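Local coordinates for extracellular solute-binding protein family 1 (Pseudothermotoga lettingae, PDB 5CI5) that binds alpha-D-tagatose and probably delivers it, as the extracytoplasmic binding component, to an ABC transporter, at residues K145-K150 with R258-I263; A151-D156 with L170-T175; K160-L165 with L223-F228. All blocks are in the same frame, centred on the assembly; numbering follows the deposited sequence.

Interaction 1: residues K145-K150 with R258-I263; sequences KAMFEK and RVAMAI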
loop_
_atom_site.group_PDB
_atom_site.type_symbol
_atom_site.label_atom_id
_atom_site.label_comp_id
_atom_site.label_asym_id
_atom_site.label_seq_id
_atom_site.Cartn_x
_atom_site.Cartn_y
_atom_site.Cartn_z
ATOM N N LYS A 145 -17.280 -12.805 -3.139
ATOM C CA LYS A 145 -18.478 -13.053 -3.924
ATOM C C LYS A 145 -19.461 -13.984 -3.224
ATOM O O LYS A 145 -20.680 -13.757 -3.263
ATOM C CB LYS A 145 -18.086 -13.640 -5.271
ATOM C CG LYS A 145 -17.476 -12.629 -6.243
ATOM C CD LYS A 145 -17.127 -13.341 -7.548
ATOM C CE LYS A 145 -17.218 -12.439 -8.752
ATOM N NZ LYS A 145 -17.173 -13.265 -9.998
ATOM N N ALA A 146 -18.929 -15.014 -2.576
ATOM C CA ALA A 146 -19.772 -16.019 -1.949
ATOM C C ALA A 146 -20.558 -15.417 -0.803
ATOM O O ALA A 146 -21.692 -15.816 -0.548
ATOM C CB ALA A 146 -18.938 -17.181 -1.449
HETATM N N MSE A 147 -19.945 -14.464 -0.103
HETATM C CA MSE A 147 -20.605 -13.806 1.013
HETATM C C MSE A 147 -21.702 -12.888 0.514
HETATM O O MSE A 147 -22.751 -12.827 1.134
HETATM C CB MSE A 147 -19.601 -13.051 1.872
HETATM C CG MSE A 147 -18.633 -13.975 2.572
HETATM SE SE MSE A 147 -17.429 -13.032 3.745
HETATM C CE MSE A 147 -18.659 -12.658 5.192
ATOM N N PHE A 148 -21.489 -12.200 -0.608
ATOM C CA PHE A 148 -22.554 -11.387 -1.207
ATOM C C PHE A 148 -23.746 -12.284 -1.543
ATOM O O PHE A 148 -24.900 -12.015 -1.167
ATOM C CB PHE A 148 -22.040 -10.658 -2.460
ATOM C CG PHE A 148 -21.481 -9.284 -2.172
ATOM C CD1 PHE A 148 -20.368 -9.129 -1.365
ATOM C CD2 PHE A 148 -22.060 -8.158 -2.721
ATOM C CE1 PHE A 148 -19.854 -7.874 -1.110
ATOM C CE2 PHE A 148 -21.555 -6.920 -2.465
ATOM C CZ PHE A 148 -20.455 -6.775 -1.654
ATOM N N GLU A 149 -23.440 -13.387 -2.207
ATOM C CA GLU A 149 -24.487 -14.306 -2.638
ATOM C C GLU A 149 -25.272 -14.841 -1.448
ATOM O O GLU A 149 -26.506 -14.875 -1.470
ATOM C CB GLU A 149 -23.879 -15.448 -3.454
ATOM C CG GLU A 149 -24.925 -16.401 -4.033
ATOM C CD GLU A 149 -24.327 -17.563 -4.798
ATOM O OE1 GLU A 149 -23.091 -17.641 -4.964
ATOM O OE2 GLU A 149 -25.112 -18.422 -5.226
ATOM N N LYS A 150 -24.565 -15.241 -0.400
ATOM C CA LYS A 150 -25.223 -15.777 0.791
ATOM C C LYS A 150 -26.183 -14.747 1.407
ATOM O O LYS A 150 -27.251 -15.106 1.925
ATOM C CB LYS A 150 -24.162 -16.222 1.810
ATOM C CG LYS A 150 -24.707 -16.786 3.105
ATOM C CD LYS A 150 -25.109 -18.237 2.935
ATOM C CE LYS A 150 -25.839 -18.773 4.166
ATOM N NZ LYS A 150 -27.105 -18.031 4.448
ATOM N N ARG A 258 -15.406 -14.611 6.509
ATOM C CA ARG A 258 -15.907 -13.892 7.684
ATOM C C ARG A 258 -15.960 -12.384 7.493
ATOM O O ARG A 258 -16.644 -11.710 8.240
ATOM C CB ARG A 258 -15.041 -14.200 8.895
ATOM C CG ARG A 258 -15.083 -15.686 9.248
ATOM C CD ARG A 258 -14.926 -15.899 10.712
ATOM N NE ARG A 258 -13.640 -15.426 11.176
ATOM C CZ ARG A 258 -13.440 -14.357 11.938
ATOM N NH1 ARG A 258 -12.201 -14.060 12.287
ATOM N NH2 ARG A 258 -14.440 -13.581 12.351
ATOM N N VAL A 259 -15.234 -11.860 6.509
ATOM C CA VAL A 259 -15.274 -10.413 6.220
ATOM C C VAL A 259 -15.494 -10.233 4.742
ATOM O O VAL A 259 -14.688 -10.672 3.949
ATOM C CB VAL A 259 -13.981 -9.692 6.650
ATOM C CG1 VAL A 259 -13.980 -8.199 6.182
ATOM C CG2 VAL A 259 -13.857 -9.753 8.124
ATOM N N ALA A 260 -16.586 -9.565 4.365
ATOM C CA ALA A 260 -17.014 -9.551 2.972
ATOM C C ALA A 260 -16.379 -8.473 2.131
ATOM O O ALA A 260 -16.332 -8.621 0.913
ATOM C CB ALA A 260 -18.515 -9.417 2.893
HETATM N N MSE A 261 -15.935 -7.390 2.765
HETATM C CA MSE A 261 -15.379 -6.247 2.042
HETATM C C MSE A 261 -14.247 -5.670 2.856
HETATM O O MSE A 261 -14.339 -5.618 4.074
HETATM C CB MSE A 261 -16.424 -5.149 1.799
HETATM C CG MSE A 261 -17.525 -5.514 0.850
HETATM SE SE MSE A 261 -18.729 -4.025 0.539
HETATM C CE MSE A 261 -20.014 -4.343 1.951
ATOM N N ALA A 262 -13.216 -5.205 2.164
ATOM C CA ALA A 262 -12.117 -4.478 2.786
ATOM C C ALA A 262 -11.462 -3.609 1.741
ATOM O O ALA A 262 -11.801 -3.679 0.563
ATOM C CB ALA A 262 -11.098 -5.443 3.374
ATOM N N ILE A 263 -10.509 -2.799 2.162
ATOM C CA ILE A 263 -9.656 -2.119 1.214
ATOM C C ILE A 263 -8.491 -3.031 0.869
ATOM O O ILE A 263 -7.877 -3.614 1.751
ATOM C CB ILE A 263 -9.180 -0.748 1.764
ATOM C CG1 ILE A 263 -10.390 0.159 1.937
ATOM C CG2 ILE A 263 -8.161 -0.138 0.804
ATOM C CD1 ILE A 263 -10.092 1.488 2.538
#
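M147 and F148, neighbours on helix 145-150, meet the 258-261 chain in different ways: M147 lies along its backbone, whereas F148 turns the edge of its ring to M261. M147 is a selenomethionine, and its SE sits 3.5 Å from V259 C, with A260 CA close by. Its CG stands opposite the carbonyl carbon (chi1 -66°), and a bend at chi3 (75°) brings the methyl M147 CE to 3.6 Å from R258 C. A long, unbranched, polarisable side chain suits this place because it can mould itself to a main chain whose R258 and V259 side chains point away from the helix. A260 CB points back at the helix and rests 3.9 Å from M147 SE; with only a methyl group there, the CA atoms of M147 and A260 come within 5.9 Å of each other. In the fold, helix 145-150 springs directly from 140-144, the central strand of a three-stranded antiparallel sheet, and here it packs against the entry to the edge strand 261-264. N144 ties the two parts further, accepting from M147 N through OD1 and sharing a backbone hydrogen bond with A260. The side chains of F148 and M261, the latter also a selenomethionine, meet nearly perpendicularly. M261 CG lies in the ring plane, 3.9 Å from F148 CE1. M261 SE is 5.2 Å from the centroid of the F148 ring and 79° off the ring normal, which makes this an edge-on Met-aromatic contact. The F148 ring also meets that of Y143, and M261 continues onto L141 of the central strand.

Interaction 2: residues A151-D156 with L170-T175; sequences AGLNPD and LKITDT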
loop_
_atom_site.group_PDB
_atom_site.type_symbol
_atom_site.label_atom_id
_atom_site.label_comp_id
_atom_site.label_asym_id
_atom_site.label_seq_id
_atom_site.Cartn_x
_atom_site.Cartn_y
_atom_site.Cartn_z
ATOM N N ALA A 151 -25.821 -13.464 1.310
ATOM C CA ALA A 151 -26.634 -12.383 1.869
ATOM C C ALA A 151 -27.725 -11.897 0.905
ATOM O O ALA A 151 -28.431 -10.916 1.192
ATOM C CB ALA A 151 -25.730 -11.212 2.268
ATOM N N GLY A 152 -27.859 -12.555 -0.250
ATOM C CA GLY A 152 -28.885 -12.189 -1.217
ATOM C C GLY A 152 -28.543 -11.035 -2.147
ATOM O O GLY A 152 -29.427 -10.429 -2.770
ATOM N N LEU A 153 -27.253 -10.727 -2.236
ATOM C CA LEU A 153 -26.741 -9.660 -3.068
ATOM C C LEU A 153 -26.063 -10.184 -4.322
ATOM O O LEU A 153 -25.458 -11.257 -4.312
ATOM C CB LEU A 153 -25.719 -8.831 -2.284
ATOM C CG LEU A 153 -26.209 -8.224 -0.967
ATOM C CD1 LEU A 153 -25.035 -7.558 -0.286
ATOM C CD2 LEU A 153 -27.329 -7.221 -1.207
ATOM N N ASN A 154 -26.127 -9.400 -5.386
ATOM C CA ASN A 154 -25.420 -9.710 -6.623
ATOM C C ASN A 154 -23.911 -9.389 -6.571
ATOM O O ASN A 154 -23.550 -8.213 -6.576
ATOM C CB ASN A 154 -26.068 -8.938 -7.765
ATOM C CG ASN A 154 -25.474 -9.271 -9.105
ATOM O OD1 ASN A 154 -24.547 -10.079 -9.216
ATOM N ND2 ASN A 154 -26.014 -8.643 -10.152
ATOM N N PRO A 155 -23.043 -10.421 -6.571
ATOM C CA PRO A 155 -21.588 -10.219 -6.496
ATOM C C PRO A 155 -21.042 -9.380 -7.643
ATOM O O PRO A 155 -20.076 -8.630 -7.489
ATOM C CB PRO A 155 -21.024 -11.642 -6.571
ATOM C CG PRO A 155 -22.117 -12.525 -6.275
ATOM C CD PRO A 155 -23.374 -11.846 -6.703
ATOM N N ASP A 156 -21.676 -9.506 -8.798
ATOM C CA ASP A 156 -21.201 -8.840 -9.997
ATOM C C ASP A 156 -21.681 -7.406 -10.071
ATOM O O ASP A 156 -21.416 -6.712 -11.059
ATOM C CB ASP A 156 -21.654 -9.618 -11.234
ATOM C CG ASP A 156 -21.066 -11.008 -11.278
ATOM O OD1 ASP A 156 -19.973 -11.199 -10.705
ATOM O OD2 ASP A 156 -21.700 -11.910 -11.860
ATOM N N LEU A 170 -24.458 -3.502 6.036
ATOM C CA LEU A 170 -25.449 -3.812 7.072
ATOM C C LEU A 170 -26.174 -5.122 6.782
ATOM O O LEU A 170 -26.449 -5.905 7.694
ATOM C CB LEU A 170 -26.456 -2.667 7.194
ATOM C CG LEU A 170 -25.953 -1.436 7.936
ATOM C CD1 LEU A 170 -26.930 -0.266 7.739
ATOM C CD2 LEU A 170 -25.750 -1.711 9.421
ATOM N N LYS A 171 -26.460 -5.377 5.514
ATOM C CA LYS A 171 -27.187 -6.575 5.103
ATOM C C LYS A 171 -26.373 -7.856 5.317
ATOM O O LYS A 171 -26.915 -8.913 5.649
ATOM C CB LYS A 171 -27.596 -6.442 3.641
ATOM C CG LYS A 171 -28.817 -5.539 3.457
ATOM C CD LYS A 171 -29.176 -5.380 1.993
ATOM C CE LYS A 171 -30.468 -4.586 1.829
ATOM N NZ LYS A 171 -30.676 -4.175 0.409
ATOM N N ILE A 172 -25.065 -7.759 5.134
ATOM C CA ILE A 172 -24.178 -8.906 5.289
ATOM C C ILE A 172 -23.811 -9.206 6.742
ATOM O O ILE A 172 -23.658 -10.380 7.150
ATOM C CB ILE A 172 -22.884 -8.670 4.467
ATOM C CG1 ILE A 172 -23.187 -8.738 2.969
ATOM C CG2 ILE A 172 -21.811 -9.682 4.821
ATOM C CD1 ILE A 172 -22.110 -8.097 2.077
ATOM N N THR A 173 -23.622 -8.150 7.524
ATOM C CA THR A 173 -23.120 -8.299 8.874
ATOM C C THR A 173 -24.037 -9.173 9.746
ATOM O O THR A 173 -25.244 -9.017 9.746
ATOM C CB THR A 173 -22.927 -6.942 9.544
ATOM O OG1 THR A 173 -21.906 -6.209 8.831
ATOM C CG2 THR A 173 -22.482 -7.120 11.000
ATOM N N ASP A 174 -23.423 -10.068 10.506
ATOM C CA ASP A 174 -24.127 -10.887 11.488
ATOM C C ASP A 174 -23.135 -11.132 12.605
ATOM O O ASP A 174 -22.456 -12.174 12.647
ATOM C CB ASP A 174 -24.626 -12.188 10.854
ATOM C CG ASP A 174 -25.388 -13.076 11.833
ATOM O OD1 ASP A 174 -25.693 -12.632 12.953
ATOM O OD2 ASP A 174 -25.652 -14.234 11.462
ATOM N N THR A 175 -22.998 -10.136 13.478
ATOM C CA THR A 175 -21.894 -10.101 14.424
ATOM C C THR A 175 -22.022 -11.259 15.404
ATOM O O THR A 175 -21.009 -11.736 15.921
ATOM C CB THR A 175 -21.809 -8.776 15.228
ATOM O OG1 THR A 175 -22.986 -8.619 16.025
ATOM C CG2 THR A 175 -21.604 -7.566 14.295
#
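The Schellman motif that closes helix 145-150 turns at G152, and the residues on either side of that glycine, A151 and L153, both rest on I172 in the last turn of helix 162-172. G152 has a positive phi (83°) at which a CB would be jammed against the carbonyl oxygen of A151, so glycine fits the turn. The backbones come nearest at A151, where A151 CA lies 5.5 Å from I172 CA. There A151 CB touches I172 CG1 at 3.6 Å, and the short methyl of alanine suits this close approach. With a chi1 of -70°, I172 holds CG1 on the far side of its CA-CB bond from the carbonyl carbon, which directs the CG1-CD1 arm to A151 and L153. L153 divides its two methyl groups between the partners. L153 CD1 meets I172 CD1 at 3.8 Å, and L153 CD2 lies 4.1 Å from K171 CD, so one leucine spans a buried isoleucine and the aliphatic part of a surface lysine. K171 can serve in this way because its chain is extended, carrying NZ outward to a salt bridge with D167. Beyond L153 the loop is shaped by an Asx turn: N154 OD1 accepts from D156 N at 3.0 Å, with the donor standing above the carbonyl plane. P155 sits inside that turn, and its O accepts from Y143 OH. Between the two segments themselves no hydrogen bond forms. Cohesion therefore comes from methyl and methylene groups meeting, while the polar bonds of N154 and K171 are made locally, within the loop and within the helix.

Interaction 3: residues K160-L165 with L223-F228; sequences KTWDEL and LKALKF
The first turn of helix 162-172 faces the middle of helix 220-234 at some distance, the nearest CA atoms, those of W162 and F228, being 8.8 Å apart. Large aromatic side chains suit that gap. F228, its chi1 nearly trans (-174°), sends its ring back toward W162, and the indole and phenyl run antiparallel alongside one another. F228 CD2 lies over one face of the indole, displaced from the ring centre and 3.4 Å from W162 CE3, and F228 CE2 is 3.5 Å from W162 CG. The F228 ring and the six-membered ring of W162 have centroids 4.7 Å apart and planes at 36°, an oblique pairing. At the far end of the indole, W162 CH2 reaches A225 CA at 4.0 Å, an approach that the small alanine permits. K224 lays its extended chain beside W162 CZ3 and takes its NZ to a salt bridge with D291. L165, one turn on from W162, adds a looser apolar touch to F228. Replacing W162 by an alanine would probably leave the F228 ring without the surface it lies against and open a gap between the two helices. T161, just before the tryptophan, is the N-cap and forms a capping box with E164: T161 OG1 accepts from E164 N at 3.1 Å, and E164 OE1 accepts weakly in return from T161 N at 3.5 Å. E164 OE1 also accepts from K160 N at 2.8 Å, which ties down the chain on both sides of W162. Together with F199 of helix 190-202, whose ring also meets the indole, this makes an aromatic helix-helix interface at a capped helix start, in one lobe of what its family marks as a type 2 periplasmic-binding-protein fold.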
loop_
_atom_site.group_PDB
_atom_site.type_symbol
_atom_site.label_atom_id
_atom_site.label_comp_id
_atom_site.label_asym_id
_atom_site.label_seq_id
_atom_site.Cartn_x
_atom_site.Cartn_y
_atom_site.Cartn_z
ATOM N N LYS A 160 -21.364 1.049 -5.469
ATOM C CA LYS A 160 -20.663 2.123 -6.161
ATOM C C LYS A 160 -20.570 3.374 -5.294
ATOM O O LYS A 160 -19.638 4.157 -5.433
ATOM C CB LYS A 160 -21.373 2.465 -7.470
ATOM C CG LYS A 160 -21.378 1.322 -8.487
ATOM C CD LYS A 160 -22.325 1.637 -9.646
ATOM C CE LYS A 160 -22.793 0.360 -10.369
ATOM N NZ LYS A 160 -24.107 0.521 -11.079
ATOM N N THR A 161 -21.537 3.555 -4.399
ATOM C CA THR A 161 -21.603 4.752 -3.584
ATOM C C THR A 161 -21.516 4.426 -2.111
ATOM O O THR A 161 -21.694 3.275 -1.689
ATOM C CB THR A 161 -22.906 5.485 -3.790
ATOM O OG1 THR A 161 -23.959 4.655 -3.276
ATOM C CG2 THR A 161 -23.127 5.780 -5.285
ATOM N N TRP A 162 -21.248 5.443 -1.315
ATOM C CA TRP A 162 -21.257 5.254 0.130
ATOM C C TRP A 162 -22.598 4.726 0.635
ATOM O O TRP A 162 -22.638 3.888 1.544
ATOM C CB TRP A 162 -20.935 6.549 0.840
ATOM C CG TRP A 162 -19.489 6.898 0.864
ATOM C CD1 TRP A 162 -18.461 6.245 0.233
ATOM C CD2 TRP A 162 -18.898 7.961 1.598
ATOM N NE1 TRP A 162 -17.272 6.856 0.526
ATOM C CE2 TRP A 162 -17.512 7.910 1.366
ATOM C CE3 TRP A 162 -19.406 8.968 2.429
ATOM C CZ2 TRP A 162 -16.624 8.819 1.943
ATOM C CZ3 TRP A 162 -18.504 9.876 3.001
ATOM C CH2 TRP A 162 -17.150 9.801 2.741
ATOM N N ASP A 163 -23.694 5.204 0.060
ATOM C CA ASP A 163 -25.002 4.750 0.516
ATOM C C ASP A 163 -25.156 3.249 0.238
ATOM O O ASP A 163 -25.641 2.476 1.076
ATOM C CB ASP A 163 -26.118 5.518 -0.164
ATOM C CG ASP A 163 -26.286 6.929 0.399
ATOM O OD1 ASP A 163 -25.727 7.227 1.479
ATOM O OD2 ASP A 163 -26.983 7.726 -0.245
ATOM N N GLU A 164 -24.713 2.833 -0.940
ATOM C CA GLU A 164 -24.794 1.422 -1.313
ATOM C C GLU A 164 -23.845 0.581 -0.460
ATOM O O GLU A 164 -24.185 -0.539 -0.073
ATOM C CB GLU A 164 -24.494 1.251 -2.803
ATOM C CG GLU A 164 -25.606 1.819 -3.674
ATOM C CD GLU A 164 -25.249 1.885 -5.155
ATOM O OE1 GLU A 164 -24.111 1.552 -5.532
ATOM O OE2 GLU A 164 -26.126 2.288 -5.945
ATOM N N LEU A 165 -22.684 1.139 -0.118
ATOM C CA LEU A 165 -21.708 0.416 0.702
ATOM C C LEU A 165 -22.317 0.136 2.056
ATOM O O LEU A 165 -22.234 -0.970 2.582
ATOM C CB LEU A 165 -20.408 1.218 0.853
ATOM C CG LEU A 165 -19.400 0.753 1.912
ATOM C CD1 LEU A 165 -18.965 -0.640 1.582
ATOM C CD2 LEU A 165 -18.222 1.707 1.934
ATOM N N LEU A 223 -14.233 16.077 7.592
ATOM C CA LEU A 223 -15.030 15.691 8.752
ATOM C C LEU A 223 -16.042 14.610 8.370
ATOM O O LEU A 223 -16.211 13.621 9.082
ATOM C CB LEU A 223 -15.753 16.912 9.334
ATOM C CG LEU A 223 -16.640 16.587 10.535
ATOM C CD1 LEU A 223 -15.780 16.215 11.752
ATOM C CD2 LEU A 223 -17.562 17.764 10.895
ATOM N N LYS A 224 -16.717 14.805 7.234
ATOM C CA LYS A 224 -17.675 13.846 6.730
ATOM C C LYS A 224 -16.994 12.473 6.555
ATOM O O LYS A 224 -17.536 11.440 6.958
ATOM C CB LYS A 224 -18.274 14.332 5.408
ATOM C CG LYS A 224 -19.414 13.488 4.908
ATOM C CD LYS A 224 -19.919 13.956 3.573
ATOM C CE LYS A 224 -21.095 13.122 3.116
ATOM N NZ LYS A 224 -21.566 13.600 1.790
ATOM N N ALA A 225 -15.808 12.480 5.953
ATOM C CA ALA A 225 -15.023 11.249 5.760
ATOM C C ALA A 225 -14.658 10.609 7.088
ATOM O O ALA A 225 -14.792 9.407 7.253
ATOM C CB ALA A 225 -13.757 11.560 4.961
ATOM N N LEU A 226 -14.193 11.407 8.040
ATOM C CA LEU A 226 -13.831 10.878 9.349
ATOM C C LEU A 226 -15.032 10.242 10.064
ATOM O O LEU A 226 -14.923 9.162 10.638
ATOM C CB LEU A 226 -13.214 11.977 10.228
ATOM C CG LEU A 226 -12.808 11.538 11.630
ATOM C CD1 LEU A 226 -11.852 10.337 11.633
ATOM C CD2 LEU A 226 -12.189 12.705 12.409
ATOM N N LYS A 227 -16.166 10.923 10.024
ATOM C CA LYS A 227 -17.377 10.414 10.673
ATOM C C LYS A 227 -17.869 9.119 10.016
ATOM O O LYS A 227 -18.179 8.161 10.717
ATOM C CB LYS A 227 -18.480 11.473 10.648
ATOM C CG LYS A 227 -18.214 12.579 11.619
ATOM C CD LYS A 227 -19.391 13.540 11.781
ATOM C CE LYS A 227 -19.057 14.539 12.882
ATOM N NZ LYS A 227 -20.218 15.388 13.251
ATOM N N PHE A 228 -17.850 9.024 8.692
ATOM C CA PHE A 228 -18.369 7.822 8.051
ATOM C C PHE A 228 -17.429 6.649 8.246
ATOM O O PHE A 228 -17.872 5.568 8.593
ATOM C CB PHE A 228 -18.623 8.055 6.560
ATOM C CG PHE A 228 -19.302 6.902 5.869
ATOM C CD1 PHE A 228 -20.386 6.253 6.451
ATOM C CD2 PHE A 228 -18.849 6.455 4.650
ATOM C CE1 PHE A 228 -21.020 5.194 5.791
ATOM C CE2 PHE A 228 -19.485 5.408 3.987
ATOM C CZ PHE A 228 -20.560 4.770 4.563
#

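Overall arrangement
Helix 162-172 is common ground: its start serves interaction 3, its end interaction 2, with centres about 18 Å apart. Interactions 1 and 2 are nearly continuous, their centres about 7 Å apart. F148 O probably accepts a hydrogen bond from L153 N at 2.9 Å, and K145 NZ lies 3.6 Å from D156 OD1, a long and weak ion pair. I172 CG2 joins the same cluster, 3.8 Å from A260 CB. Interaction 1 reaches interaction 3 through M261 SE, 3.5 Å from L165 CD1. None of the contact residues lines the tagatose pocket, but the chain runs on from strand 261-264 to W267, a pocket residue.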